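Long-range contact in HemO (Neisseria meningitidis, PDB 1J77), which binds heme and, as a member of the heme oxygenase family, probably cleaves the porphyrin ring oxidatively: residues A[36-49]-A[128-142]. Sequence-based numbering, arbitrary orientation. Where two conformers were deposited one is given.
Sequences FVSKENYIKFLKLQ and AQKLDYNGEHGARHL
F36 and A128 approach to 6.8 Å between CA atoms, whereas L46 and G138, and Q49 and H141, stay 9.0 Å apart; residues 36-49, with the first turns of helix 39-60, meet residues 128-142, the end of helix 122-129 and the chain after it, mostly through side chains that span the gap. Y42 is central. With CG anti to the backbone N (chi1 -172°), its ring reaches across to the other segment, and OH donates to G138 O at 2.7 Å, from above the carbonyl plane. Y133 lies over one face of that ring, CD1 3.6 Å from Y42 CE2; the planes are 24° apart but slid so far that overlap is slight. Y133 OH ends 3.4 Å from K39 CG. Near the helix start, F36 CE2 packs against A128 CB, and L131 CD1 sits at the F36 ring edge. Further along, H141 NE2 donates to Q49 OE1 (3.0 Å) on an in-plane lone pair, though the bond is bent (133° at the hydrogen), while L46 CD2 lies 3.5 Å from H141 CE1. D84 of helix 78-87 hydrogen-bonds H141 ND1. Bonds at both imidazole nitrogens fix the ring's rotation; the Q49 bond ties residues 128-142 to a side chain about 5 Å from the heme.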
loop_
_atom_site.group_PDB
_atom_site.type_symbol
_atom_site.label_atom_id
_atom_site.label_comp_id
_atom_site.label_asym_id
_atom_site.label_seq_id
_atom_site.Cartn_x
_atom_site.Cartn_y
_atom_site.Cartn_z
ATOM N N PHE A 36 1.989 16.652 2.683
ATOM C CA PHE A 36 2.625 17.223 3.875
ATOM C C PHE A 36 2.494 18.752 3.945
ATOM O O PHE A 36 3.056 19.363 4.858
ATOM C CB PHE A 36 4.082 16.799 3.902
ATOM C CG PHE A 36 4.278 15.326 3.785
ATOM C CD1 PHE A 36 4.682 14.766 2.593
ATOM C CD2 PHE A 36 4.046 14.491 4.870
ATOM C CE1 PHE A 36 4.863 13.418 2.451
ATOM C CE2 PHE A 36 4.225 13.129 4.732
ATOM C CZ PHE A 36 4.630 12.582 3.524
ATOM N N VAL A 37 1.693 19.355 3.076
ATOM C CA VAL A 37 1.586 20.847 3.053
ATOM C C VAL A 37 0.847 21.431 4.261
ATOM O O VAL A 37 0.924 22.651 4.600
ATOM C CB VAL A 37 0.964 21.341 1.718
ATOM C CG1 VAL A 37 -0.513 21.286 1.709
ATOM C CG2 VAL A 37 1.425 22.803 1.408
ATOM N N SER A 38 0.197 20.558 4.988
ATOM C CA SER A 38 -0.600 20.991 6.097
ATOM C C SER A 38 -1.144 19.782 6.803
ATOM O O SER A 38 -1.267 18.699 6.220
ATOM C CB SER A 38 -1.783 21.828 5.636
ATOM O OG SER A 38 -2.763 21.095 4.900
ATOM N N LYS A 39 -1.559 19.998 8.041
ATOM C CA LYS A 39 -2.254 18.944 8.816
ATOM C C LYS A 39 -3.516 18.476 8.040
ATOM O O LYS A 39 -3.851 17.257 8.005
ATOM C CB LYS A 39 -2.678 19.525 10.183
ATOM C CG LYS A 39 -3.094 18.460 11.217
ATOM C CD LYS A 39 -4.023 19.086 12.289
ATOM C CE LYS A 39 -3.664 18.606 13.684
ATOM N NZ LYS A 39 -4.692 18.983 14.741
ATOM N N GLU A 40 -4.242 19.410 7.443
ATOM C CA GLU A 40 -5.447 19.104 6.697
ATOM C C GLU A 40 -5.153 18.141 5.531
ATOM O O GLU A 40 -5.810 17.130 5.350
ATOM C CB GLU A 40 -6.062 20.394 6.167
ATOM C CG GLU A 40 -7.246 20.186 5.246
ATOM C CD GLU A 40 -7.774 21.459 4.602
ATOM O OE1 GLU A 40 -7.230 22.581 4.860
ATOM O OE2 GLU A 40 -8.752 21.334 3.826
ATOM N N ASN A 41 -4.135 18.451 4.751
ATOM C CA ASN A 41 -3.760 17.538 3.682
ATOM C C ASN A 41 -3.196 16.197 4.205
ATOM O O ASN A 41 -3.394 15.158 3.539
ATOM C CB ASN A 41 -2.814 18.218 2.695
ATOM C CG ASN A 41 -3.552 18.907 1.586
ATOM O OD1 ASN A 41 -4.709 19.314 1.723
ATOM N ND2 ASN A 41 -2.900 18.976 0.428
ATOM N N TYR A 42 -2.496 16.196 5.329
ATOM C CA TYR A 42 -1.954 14.938 5.878
ATOM C C TYR A 42 -3.117 14.061 6.291
ATOM O O TYR A 42 -3.050 12.811 6.149
ATOM C CB TYR A 42 -1.000 15.140 7.071
ATOM C CG TYR A 42 -0.297 13.881 7.503
ATOM C CD1 TYR A 42 0.633 13.257 6.692
ATOM C CD2 TYR A 42 -0.562 13.285 8.748
ATOM C CE1 TYR A 42 1.300 12.114 7.096
ATOM C CE2 TYR A 42 0.098 12.179 9.150
ATOM C CZ TYR A 42 1.010 11.571 8.338
ATOM O OH TYR A 42 1.613 10.411 8.718
ATOM N N ILE A 43 -4.189 14.667 6.783
ATOM C CA ILE A 43 -5.363 13.878 7.177
ATOM C C ILE A 43 -5.988 13.260 5.930
ATOM O O ILE A 43 -6.422 12.099 5.949
ATOM C CB ILE A 43 -6.350 14.742 8.014
ATOM C CG1 ILE A 43 -5.811 14.871 9.437
ATOM C CG2 ILE A 43 -7.698 14.129 7.988
ATOM C CD1 ILE A 43 -6.470 15.951 10.292
ATOM N N LYS A 44 -5.998 13.987 4.833
ATOM C CA LYS A 44 -6.486 13.425 3.571
ATOM C C LYS A 44 -5.663 12.209 3.168
ATOM O O LYS A 44 -6.212 11.190 2.696
ATOM C CB LYS A 44 -6.415 14.484 2.482
ATOM C CG LYS A 44 -6.818 15.908 2.977
ATOM C CD LYS A 44 -6.843 16.895 1.805
ATOM C CE LYS A 44 -7.438 18.219 2.153
ATOM N NZ LYS A 44 -8.027 18.800 0.934
ATOM N N PHE A 45 -4.379 12.293 3.373
ATOM C CA PHE A 45 -3.476 11.214 3.079
ATOM C C PHE A 45 -3.783 10.030 3.983
ATOM O O PHE A 45 -3.807 8.897 3.546
ATOM C CB PHE A 45 -2.031 11.662 3.238
ATOM C CG PHE A 45 -1.053 10.607 2.979
ATOM C CD1 PHE A 45 -0.931 10.118 1.702
ATOM C CD2 PHE A 45 -0.265 10.068 3.995
ATOM C CE1 PHE A 45 -0.076 9.088 1.438
ATOM C CE2 PHE A 45 0.621 9.042 3.718
ATOM C CZ PHE A 45 0.731 8.595 2.432
ATOM N N LEU A 46 -3.941 10.294 5.276
ATOM C CA LEU A 46 -4.250 9.211 6.196
ATOM C C LEU A 46 -5.577 8.541 5.827
ATOM O O LEU A 46 -5.723 7.304 6.002
ATOM C CB LEU A 46 -4.309 9.765 7.627
ATOM C CG LEU A 46 -2.991 10.098 8.333
ATOM C CD1 LEU A 46 -3.274 10.526 9.770
ATOM C CD2 LEU A 46 -1.959 9.047 8.339
ATOM N N LYS A 47 -6.571 9.305 5.395
ATOM C CA LYS A 47 -7.876 8.750 4.977
ATOM C C LYS A 47 -7.686 7.784 3.786
ATOM O O LYS A 47 -8.184 6.643 3.796
ATOM C CB LYS A 47 -8.943 9.844 4.733
ATOM C CG LYS A 47 -9.378 10.495 5.997
ATOM C CD LYS A 47 -10.193 11.686 5.694
ATOM C CE LYS A 47 -10.612 12.381 7.005
ATOM N NZ LYS A 47 -11.541 13.514 6.702
ATOM N N LEU A 48 -6.925 8.211 2.797
ATOM C CA LEU A 48 -6.598 7.404 1.651
ATOM C C LEU A 48 -5.887 6.105 2.088
ATOM O O LEU A 48 -6.292 5.008 1.669
ATOM C CB LEU A 48 -5.759 8.221 0.666
ATOM C CG LEU A 48 -4.783 7.448 -0.227
ATOM C CD1 LEU A 48 -5.588 6.651 -1.212
ATOM C CD2 LEU A 48 -3.820 8.473 -0.904
ATOM N N GLN A 49 -4.870 6.235 2.943
ATOM C CA GLN A 49 -4.144 5.090 3.451
ATOM C C GLN A 49 -5.107 4.155 4.204
ATOM O O GLN A 49 -4.991 2.925 4.100
ATOM C CB GLN A 49 -2.985 5.536 4.375
ATOM C CG GLN A 49 -1.869 6.332 3.709
ATOM C CD GLN A 49 -0.905 5.439 2.987
ATOM O OE1 GLN A 49 0.205 5.154 3.481
ATOM N NE2 GLN A 49 -1.297 4.986 1.794
ATOM N N ALA A 128 7.045 12.931 6.834
ATOM C CA ALA A 128 6.101 13.035 7.922
ATOM C C ALA A 128 6.787 13.586 9.195
ATOM O O ALA A 128 6.187 14.378 9.933
ATOM C CB ALA A 128 5.490 11.639 8.220
ATOM N N GLN A 129 8.035 13.177 9.394
ATOM C CA GLN A 129 8.874 13.622 10.537
ATOM C C GLN A 129 9.119 15.119 10.561
ATOM O O GLN A 129 9.287 15.711 11.642
ATOM C CB GLN A 129 10.212 12.868 10.554
ATOM C CG GLN A 129 10.072 11.456 11.087
ATOM C CD GLN A 129 11.362 10.649 11.009
ATOM O OE1 GLN A 129 11.700 10.094 9.962
ATOM N NE2 GLN A 129 12.074 10.553 12.143
ATOM N N LYS A 130 9.110 15.744 9.392
ATOM C CA LYS A 130 9.288 17.198 9.340
ATOM C C LYS A 130 8.097 17.882 10.011
ATOM O O LYS A 130 8.204 19.017 10.509
ATOM C CB LYS A 130 9.438 17.686 7.909
ATOM C CG LYS A 130 10.631 17.100 7.154
ATOM C CD LYS A 130 10.973 17.998 5.945
ATOM C CE LYS A 130 12.022 17.329 5.048
ATOM N NZ LYS A 130 12.443 18.179 3.880
ATOM N N LEU A 131 6.950 17.192 10.003
ATOM C CA LEU A 131 5.738 17.696 10.636
ATOM C C LEU A 131 5.655 17.323 12.112
ATOM O O LEU A 131 4.652 17.604 12.758
ATOM C CB LEU A 131 4.504 17.143 9.929
ATOM C CG LEU A 131 4.247 17.531 8.464
ATOM C CD1 LEU A 131 2.939 16.906 7.895
ATOM C CD2 LEU A 131 4.197 19.045 8.338
ATOM N N ASP A 132 6.713 16.681 12.618
ATOM C CA ASP A 132 6.796 16.199 14.001
ATOM C C ASP A 132 5.985 14.928 14.189
ATOM O O ASP A 132 5.707 14.531 15.320
ATOM C CB ASP A 132 6.350 17.272 15.007
ATOM C CG ASP A 132 7.295 18.451 15.058
ATOM O OD1 ASP A 132 6.797 19.586 15.206
ATOM O OD2 ASP A 132 8.535 18.340 14.949
ATOM N N TYR A 133 5.560 14.305 13.090
ATOM C CA TYR A 133 4.860 13.029 13.181
ATOM C C TYR A 133 5.859 11.872 13.056
ATOM O O TYR A 133 6.549 11.748 12.028
ATOM C CB TYR A 133 3.822 12.901 12.072
ATOM C CG TYR A 133 2.751 13.962 12.074
ATOM C CD1 TYR A 133 2.252 14.472 10.884
ATOM C CD2 TYR A 133 2.218 14.438 13.258
ATOM C CE1 TYR A 133 1.265 15.455 10.876
ATOM C CE2 TYR A 133 1.209 15.409 13.258
ATOM C CZ TYR A 133 0.754 15.928 12.078
ATOM O OH TYR A 133 -0.242 16.897 12.108
ATOM N N ASN A 134 5.910 11.009 14.069
ATOM C CA ASN A 134 6.849 9.890 14.086
ATOM C C ASN A 134 6.156 8.530 14.345
ATOM O O ASN A 134 4.943 8.413 14.259
ATOM C CB ASN A 134 7.893 10.141 15.161
ATOM C CG ASN A 134 7.267 10.577 16.456
ATOM O OD1 ASN A 134 6.450 9.868 17.024
ATOM N ND2 ASN A 134 7.598 11.780 16.900
ATOM N N GLY A 135 6.957 7.509 14.629
ATOM C CA GLY A 135 6.454 6.162 14.823
ATOM C C GLY A 135 5.610 5.948 16.052
ATOM O O GLY A 135 5.032 4.866 16.227
ATOM N N GLU A 136 5.517 6.974 16.888
ATOM C CA GLU A 136 4.701 6.899 18.090
ATOM C C GLU A 136 3.513 7.835 18.036
ATOM O O GLU A 136 2.690 7.813 18.950
ATOM C CB GLU A 136 5.520 7.250 19.353
ATOM C CG GLU A 136 6.901 6.615 19.425
ATOM C CD GLU A 136 6.900 5.118 19.693
ATOM O OE1 GLU A 136 5.876 4.556 20.149
ATOM O OE2 GLU A 136 7.961 4.489 19.451
ATOM N N HIS A 137 3.430 8.675 17.001
ATOM C CA HIS A 137 2.368 9.677 16.921
ATOM C C HIS A 137 2.227 10.171 15.487
ATOM O O HIS A 137 3.161 10.758 14.961
ATOM C CB HIS A 137 2.741 10.852 17.827
ATOM C CG HIS A 137 1.723 11.940 17.857
ATOM N ND1 HIS A 137 0.521 11.819 18.521
ATOM C CD2 HIS A 137 1.722 13.171 17.291
ATOM C CE1 HIS A 137 -0.173 12.935 18.365
ATOM N NE2 HIS A 137 0.530 13.766 17.620
ATOM N N GLY A 138 1.090 9.891 14.851
ATOM C CA GLY A 138 0.826 10.358 13.483
ATOM C C GLY A 138 1.436 9.620 12.310
ATOM O O GLY A 138 0.845 9.628 11.234
ATOM N N ALA A 139 2.569 8.957 12.496
ATOM C CA ALA A 139 3.240 8.225 11.395
ATOM C C ALA A 139 3.614 6.768 11.763
ATOM O O ALA A 139 4.590 6.193 11.283
ATOM C CB ALA A 139 4.461 9.017 10.886
ATOM N N ARG A 140 2.842 6.206 12.680
ATOM C CA ARG A 140 3.020 4.810 13.106
ATOM C C ARG A 140 2.996 3.840 11.918
ATOM O O ARG A 140 3.817 2.900 11.839
ATOM C CB ARG A 140 1.881 4.503 14.097
ATOM C CG ARG A 140 1.683 5.519 15.318
ATOM C CD ARG A 140 0.312 5.388 15.988
ATOM N NE ARG A 140 0.093 6.245 17.146
ATOM C CZ ARG A 140 0.414 5.948 18.410
ATOM N NH1 ARG A 140 1.009 4.825 18.720
ATOM N NH2 ARG A 140 0.135 6.781 19.387
ATOM N N HIS A 141 2.065 4.070 10.989
ATOM C CA HIS A 141 1.905 3.177 9.821
ATOM C C HIS A 141 3.040 3.215 8.817
ATOM O O HIS A 141 3.216 2.267 8.031
ATOM C CB HIS A 141 0.559 3.403 9.131
ATOM C CG HIS A 141 0.549 4.522 8.144
ATOM N ND1 HIS A 141 0.291 5.826 8.491
ATOM C CD2 HIS A 141 0.707 4.505 6.801
ATOM C CE1 HIS A 141 0.305 6.574 7.392
ATOM N NE2 HIS A 141 0.570 5.796 6.360
ATOM N N LEU A 142 3.878 4.253 8.926
ATOM C CA LEU A 142 5.015 4.447 8.028
ATOM C C LEU A 142 6.339 4.045 8.624
ATOM O O LEU A 142 7.341 3.961 7.925
ATOM C CB LEU A 142 5.102 5.926 7.606
ATOM C CG LEU A 142 3.958 6.517 6.772
ATOM C CD1 LEU A 142 4.054 8.064 6.595
ATOM C CD2 LEU A 142 3.863 5.870 5.429
#